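Local coordinates for protein putative hydrogenase (Pyrococcus furiosus, PDB 3LYU) that is a putative oxidoreductase that probably uses a flavin and a [2Fe-2S] cluster in electron transfer, seen here as one alpha/beta domain of the longer protein, at residues K96-V99 against R100-L103; P80-F84 against L85-K89. One frame throughout, in Å; residues are numbered along the deposited sequence.

Interaction 1 of 2, residues K96-V99 against R100-L103; sequences KEKV and RELL
K98 and E101 slant across one another on the outer side of the helix, the lysine aliphatic chain passing beside the carboxylate. K98 CD lies 3.8 Å from E101 CD, and the charged ends form a long salt bridge, K98 NZ to E101 OE1 at 3.7 Å. The bends of the lysine at chi2 (-46°) and chi4 bring the amine forward alongside E101, which runs extended beyond CG. K98 NZ has a second and stronger partner in E74, so one amine serves two acids. The same lysine chain also passes L102, its CD 4.1 Å from L102 CG. With an alanine at K98, E74 and E101 would probably lose the positive charge they share, and L102 the methylene chain beside it.

On the buried side, V99 and L103 lie side by side and point the same way, V99 CG1 meeting L103 CD1 at 3.8 Å. V99 CG1 stands anti to the backbone N (chi1 173°), which puts it on the side of the valine that faces the leucine. Both side chains pack on V126 of helix 117-130 and on strand 20-26. The backbone bond from L103 N to V99 O, 2.9 Å, spans the same pair. This is an amphipathic alpha-helix, with i to i+3 ion pairing outside and i to i+4 apolar packing inside, laid against the parallel sheet of a Rossmann-like domain, consistent with the nucleotide-binding domain of ferredoxin reductase relatives.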
ATOM      1  N   LYS B  96      -3.669 -29.085   2.146  1.00 44.94           N
ATOM      2  CA  LYS B  96      -5.063 -28.848   2.507  1.00 49.83           C
ATOM      3  C   LYS B  96      -5.436 -29.805   3.624  1.00 50.22           C
ATOM      4  O   LYS B  96      -6.043 -29.411   4.620  1.00 51.79           O
ATOM      5  CB  LYS B  96      -5.982 -29.113   1.320  1.00 51.44           C
ATOM      6  CG  LYS B  96      -5.452 -28.577   0.016  1.00 54.46           C
ATOM      7  CD  LYS B  96      -6.346 -28.966  -1.151  1.00 56.27           C
ATOM      8  CE  LYS B  96      -7.625 -28.156  -1.156  1.00 58.55           C
ATOM      9  NZ  LYS B  96      -8.420 -28.462  -2.374  1.00 59.39           N
ATOM     10  N   GLU B  97      -5.055 -31.068   3.445  1.00 50.30           N
ATOM     11  CA  GLU B  97      -5.348 -32.121   4.411  1.00 47.80           C
ATOM     12  C   GLU B  97      -4.827 -31.842   5.819  1.00 45.85           C
ATOM     13  O   GLU B  97      -5.573 -31.975   6.786  1.00 47.41           O
ATOM     14  CB  GLU B  97      -4.788 -33.464   3.913  1.00 51.45           C
ATOM     15  CG  GLU B  97      -5.281 -33.872   2.519  1.00 52.05           C
ATOM     16  CD  GLU B  97      -4.750 -35.221   2.062  1.00 53.77           C
ATOM     17  OE1 GLU B  97      -3.521 -35.440   2.138  1.00 52.29           O
ATOM     18  OE2 GLU B  97      -5.561 -36.058   1.614  1.00 56.00           O
ATOM     19  N   LYS B  98      -3.558 -31.454   5.937  1.00 46.82           N
ATOM     20  CA  LYS B  98      -2.966 -31.181   7.247  1.00 46.07           C
ATOM     21  C   LYS B  98      -3.569 -29.964   7.938  1.00 44.91           C
ATOM     22  O   LYS B  98      -3.748 -29.961   9.157  1.00 45.81           O
ATOM     23  CB  LYS B  98      -1.449 -30.998   7.131  1.00 41.52           C
ATOM     24  CG  LYS B  98      -0.638 -31.891   8.086  1.00 43.51           C
ATOM     25  CD  LYS B  98      -1.197 -31.880   9.509  1.00 38.11           C
ATOM     26  CE  LYS B  98      -0.275 -32.574  10.494  1.00 38.40           C
ATOM     27  NZ  LYS B  98       0.046 -33.965  10.081  1.00 42.09           N
ATOM     28  N   VAL B  99      -3.872 -28.928   7.159  1.00 48.99           N
ATOM     29  CA  VAL B  99      -4.472 -27.706   7.693  1.00 50.62           C
ATOM     30  C   VAL B  99      -5.902 -28.006   8.146  1.00 50.17           C
ATOM     31  O   VAL B  99      -6.296 -27.682   9.264  1.00 51.73           O
ATOM     32  CB  VAL B  99      -4.484 -26.594   6.619  1.00 50.77           C
ATOM     33  CG1 VAL B  99      -5.255 -25.378   7.116  1.00 52.04           C
ATOM     34  CG2 VAL B  99      -3.053 -26.210   6.274  1.00 55.67           C
ATOM     35  N   ARG B 100      -6.671 -28.622   7.254  1.00 51.26           N
ATOM     36  CA  ARG B 100      -8.038 -29.014   7.546  1.00 52.25           C
ATOM     37  C   ARG B 100      -8.020 -29.802   8.853  1.00 50.80           C
ATOM     38  O   ARG B 100      -8.858 -29.613   9.725  1.00 50.48           O
ATOM     39  CB  ARG B 100      -8.555 -29.907   6.421  1.00 54.17           C
ATOM     40  CG  ARG B 100      -9.862 -30.618   6.722  1.00 56.18           C
ATOM     41  CD  ARG B 100     -11.026 -29.664   6.601  1.00 58.52           C
ATOM     42  NE  ARG B 100     -11.253 -29.268   5.215  1.00 59.19           N
ATOM     43  CZ  ARG B 100     -12.118 -28.331   4.843  1.00 62.08           C
ATOM     44  NH1 ARG B 100     -12.841 -27.684   5.752  1.00 62.90           N
ATOM     45  NH2 ARG B 100     -12.269 -28.049   3.558  1.00 62.65           N
ATOM     46  N   GLU B 101      -7.042 -30.688   8.970  1.00 49.88           N
ATOM     47  CA  GLU B 101      -6.876 -31.533  10.140  1.00 53.68           C
ATOM     48  C   GLU B 101      -6.492 -30.773  11.414  1.00 53.57           C
ATOM     49  O   GLU B 101      -6.888 -31.155  12.515  1.00 57.71           O
ATOM     50  CB  GLU B 101      -5.823 -32.598   9.834  1.00 57.48           C
ATOM     51  CG  GLU B 101      -5.191 -33.235  11.059  1.00 60.83           C
ATOM     52  CD  GLU B 101      -4.049 -34.170  10.697  1.00 63.40           C
ATOM     53  OE1 GLU B 101      -3.267 -34.544  11.600  1.00 61.86           O
ATOM     54  OE2 GLU B 101      -3.936 -34.534   9.506  1.00 63.62           O
ATOM     55  N   LEU B 102      -5.715 -29.707  11.265  1.00 51.17           N
ATOM     56  CA  LEU B 102      -5.281 -28.916  12.407  1.00 50.04           C
ATOM     57  C   LEU B 102      -6.316 -27.903  12.866  1.00 49.93           C
ATOM     58  O   LEU B 102      -6.300 -27.474  14.012  1.00 47.54           O
ATOM     59  CB  LEU B 102      -3.989 -28.185  12.073  1.00 50.26           C
ATOM     60  CG  LEU B 102      -2.700 -29.002  12.073  1.00 45.58           C
ATOM     61  CD1 LEU B 102      -1.585 -28.141  11.497  1.00 49.22           C
ATOM     62  CD2 LEU B 102      -2.365 -29.453  13.490  1.00 47.92           C
ATOM     63  N   LEU B 103      -7.201 -27.507  11.962  1.00 53.17           N
ATOM     64  CA  LEU B 103      -8.242 -26.547  12.294  1.00 55.95           C
ATOM     65  C   LEU B 103      -9.464 -27.281  12.819  1.00 60.46           C
ATOM     66  O   LEU B 103     -10.207 -26.758  13.653  1.00 61.17           O
ATOM     67  CB  LEU B 103      -8.625 -25.732  11.058  1.00 51.56           C
ATOM     68  CG  LEU B 103      -7.761 -24.518  10.724  1.00 52.65           C
ATOM     69  CD1 LEU B 103      -6.295 -24.894  10.770  1.00 48.48           C
ATOM     70  CD2 LEU B 103      -8.154 -23.995   9.356  1.00 50.41           C
TER

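Interaction 2 of 2, residues P80-F84 against L85-K89; sequences PNQDF and LANMK
F84 and M88, one helical turn apart, make the aromatic part of this contact. M88 is selenomethionine in the crystal, and its CG sits over one face of the F84 ring, 4.0 Å from the centroid, as a CH-pi contact. The SE atom approaches obliquely, 4.5 Å from the same centroid, giving a Met-aromatic contact in which the two side chains slant across each other. With M88 bent at chi3 (67°), its CE methyl turns away from the ring.

A smaller apolar touch lies at the helix start, where Q82 CB meets A86 CB at 3.7 Å.

The carboxylate of D83, at the N-cap position, comes close to the side chains of the first turn, with OD2 3.1 Å from L85 CB and OD1 3.2 Å from A86 CB.

Backbone hydrogen bonds close the turn. M88 N bonds to F84 O at 2.9 Å. The others are weak: A86 N and N87 N both turn to D83 O, and N87 N also shares F84 O with M88 N.

The loop leaving strand 70-76 thus passes into helix 84-104 at its N-terminal end. There the F84 ring meets F54, at the end of strand 46-54, with planes about 60° apart. P56, I59 and T28 of the second subunit pack on F84, on D83 and L85, and on M88 respectively.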
ATOM      1  N   PRO B  80      10.101 -38.663  -9.569  1.00 63.17           N
ATOM      2  CA  PRO B  80      10.814 -38.193 -10.762  1.00 64.65           C
ATOM      3  C   PRO B  80      10.310 -38.769 -12.081  1.00 64.11           C
ATOM      4  O   PRO B  80      10.931 -38.587 -13.126  1.00 63.88           O
ATOM      5  CB  PRO B  80      12.246 -38.619 -10.476  1.00 66.52           C
ATOM      6  CG  PRO B  80      12.034 -39.968  -9.858  1.00 66.91           C
ATOM      7  CD  PRO B  80      10.874 -39.725  -8.893  1.00 64.65           C
ATOM      8  N   ASN B  81       9.184 -39.467 -12.038  1.00 65.88           N
ATOM      9  CA  ASN B  81       8.632 -40.069 -13.242  1.00 64.57           C
ATOM     10  C   ASN B  81       7.411 -39.291 -13.710  1.00 62.05           C
ATOM     11  O   ASN B  81       6.622 -39.789 -14.511  1.00 61.41           O
ATOM     12  CB  ASN B  81       8.249 -41.530 -12.965  1.00 67.53           C
ATOM     13  CG  ASN B  81       9.358 -42.306 -12.268  1.00 68.35           C
ATOM     14  OD1 ASN B  81      10.463 -42.430 -12.794  1.00 68.91           O
ATOM     15  ND2 ASN B  81       9.065 -42.829 -11.078  1.00 67.24           N
ATOM     16  N   GLN B  82       7.252 -38.075 -13.193  1.00 59.35           N
ATOM     17  CA  GLN B  82       6.125 -37.221 -13.557  1.00 57.78           C
ATOM     18  C   GLN B  82       6.577 -35.784 -13.649  1.00 55.96           C
ATOM     19  O   GLN B  82       7.471 -35.363 -12.912  1.00 58.32           O
ATOM     20  CB  GLN B  82       5.032 -37.263 -12.504  1.00 56.85           C
ATOM     21  CG  GLN B  82       4.479 -38.607 -12.194  1.00 60.03           C
ATOM     22  CD  GLN B  82       3.402 -38.498 -11.153  1.00 61.38           C
ATOM     23  OE1 GLN B  82       3.632 -37.947 -10.072  1.00 62.36           O
ATOM     24  NE2 GLN B  82       2.212 -39.005 -11.468  1.00 62.63           N
ATOM     25  N   ASP B  83       5.942 -35.021 -14.535  1.00 54.40           N
ATOM     26  CA  ASP B  83       6.282 -33.615 -14.671  1.00 53.49           C
ATOM     27  C   ASP B  83       6.144 -33.016 -13.278  1.00 52.63           C
ATOM     28  O   ASP B  83       5.362 -33.498 -12.456  1.00 56.24           O
ATOM     29  CB  ASP B  83       5.359 -32.910 -15.689  1.00 55.34           C
ATOM     30  CG  ASP B  83       3.892 -32.907 -15.279  1.00 60.27           C
ATOM     31  OD1 ASP B  83       3.380 -33.962 -14.833  1.00 61.26           O
ATOM     32  OD2 ASP B  83       3.241 -31.846 -15.422  1.00 65.06           O
ATOM     33  N   PHE B  84       6.921 -31.980 -13.004  1.00 49.39           N
ATOM     34  CA  PHE B  84       6.888 -31.360 -11.694  1.00 48.50           C
ATOM     35  C   PHE B  84       5.495 -30.903 -11.265  1.00 49.14           C
ATOM     36  O   PHE B  84       5.182 -30.852 -10.079  1.00 51.77           O
ATOM     37  CB  PHE B  84       7.860 -30.185 -11.644  1.00 39.18           C
ATOM     38  CG  PHE B  84       8.215 -29.780 -10.259  1.00 30.51           C
ATOM     39  CD1 PHE B  84       8.736 -30.716  -9.376  1.00 32.09           C
ATOM     40  CD2 PHE B  84       7.999 -28.485  -9.819  1.00 29.14           C
ATOM     41  CE1 PHE B  84       9.033 -30.367  -8.078  1.00 31.40           C
ATOM     42  CE2 PHE B  84       8.290 -28.123  -8.521  1.00 29.12           C
ATOM     43  CZ  PHE B  84       8.808 -29.058  -7.644  1.00 23.46           C
ATOM     44  N   LEU B  85       4.662 -30.564 -12.235  1.00 52.64           N
ATOM     45  CA  LEU B  85       3.303 -30.128 -11.953  1.00 50.78           C
ATOM     46  C   LEU B  85       2.524 -31.229 -11.226  1.00 49.98           C
ATOM     47  O   LEU B  85       1.825 -30.973 -10.247  1.00 51.50           O
ATOM     48  CB  LEU B  85       2.606 -29.783 -13.265  1.00 53.03           C
ATOM     49  CG  LEU B  85       1.161 -29.306 -13.136  1.00 51.29           C
ATOM     50  CD1 LEU B  85       1.143 -27.975 -12.388  1.00 55.22           C
ATOM     51  CD2 LEU B  85       0.533 -29.163 -14.530  1.00 51.76           C
ATOM     52  N   ALA B  86       2.652 -32.453 -11.725  1.00 48.27           N
ATOM     53  CA  ALA B  86       1.981 -33.595 -11.143  1.00 50.12           C
ATOM     54  C   ALA B  86       2.424 -33.802  -9.705  1.00 49.76           C
ATOM     55  O   ALA B  86       1.640 -34.263  -8.880  1.00 48.52           O
ATOM     56  CB  ALA B  86       2.278 -34.832 -11.959  1.00 51.02           C
ATOM     57  N   ASN B  87       3.678 -33.456  -9.413  1.00 48.36           N
ATOM     58  CA  ASN B  87       4.244 -33.604  -8.066  1.00 49.52           C
ATOM     59  C   ASN B  87       3.813 -32.515  -7.089  1.00 48.69           C
ATOM     60  O   ASN B  87       3.625 -32.781  -5.903  1.00 50.04           O
ATOM     61  CB  ASN B  87       5.776 -33.636  -8.126  1.00 47.13           C
ATOM     62  CG  ASN B  87       6.308 -34.856  -8.853  1.00 47.83           C
ATOM     63  OD1 ASN B  87       6.649 -34.789 -10.031  1.00 44.42           O
ATOM     64  ND2 ASN B  87       6.366 -35.984  -8.155  1.00 52.23           N
HETATM   65  N   MSE B  88       3.674 -31.291  -7.584  1.00 46.40           N
HETATM   66  CA  MSE B  88       3.264 -30.187  -6.737  1.00 46.56           C
HETATM   67  C   MSE B  88       1.841 -30.421  -6.288  1.00 46.56           C
HETATM   68  O   MSE B  88       1.445 -30.006  -5.200  1.00 47.02           O
HETATM   69  CB  MSE B  88       3.344 -28.882  -7.508  1.00 48.02           C
HETATM   70  CG  MSE B  88       4.744 -28.537  -7.978  1.00 51.71           C
HETATM   71 SE   MSE B  88       4.828 -26.770  -8.743  1.00 52.86          SE
HETATM   72  CE  MSE B  88       4.473 -25.716  -7.180  1.00 55.89           C
ATOM     73  N   LYS B  89       1.075 -31.089  -7.146  1.00 47.34           N
ATOM     74  CA  LYS B  89      -0.319 -31.405  -6.874  1.00 46.90           C
ATOM     75  C   LYS B  89      -0.411 -32.220  -5.583  1.00 47.03           C
ATOM     76  O   LYS B  89      -1.372 -32.096  -4.823  1.00 45.98           O
ATOM     77  CB  LYS B  89      -0.896 -32.186  -8.053  1.00 51.84           C
ATOM     78  CG  LYS B  89      -2.397 -32.409  -8.027  1.00 58.38           C
ATOM     79  CD  LYS B  89      -3.181 -31.136  -8.283  1.00 56.34           C
ATOM     80  CE  LYS B  89      -3.231 -30.247  -7.046  1.00 58.23           C
ATOM     81  NZ  LYS B  89      -4.008 -28.990  -7.277  1.00 58.78           N
TER

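Both contacts belong to helix 84-104: interaction 2 builds its first turn and interaction 1 lies near its C-terminal end, their centres 22 Å apart and their nearest atoms about 7 Å apart. Both are partly buried. Interaction 1, its centre about 11 Å from that of the chain, has V99, L102 and L103 buried with E97 and E101 exposed, and joins the helix to strand 20-26 and helix 117-130 within one subunit. Interaction 2, its centre about 21 Å from it, has F84 and N87 buried with Q82, D83 and L85 exposed, where a second subunit packs. Their chemistry follows: aliphatic packing and ion pairing in the former, selenomethionine-aromatic packing and mostly weak helix-start bonds in the latter.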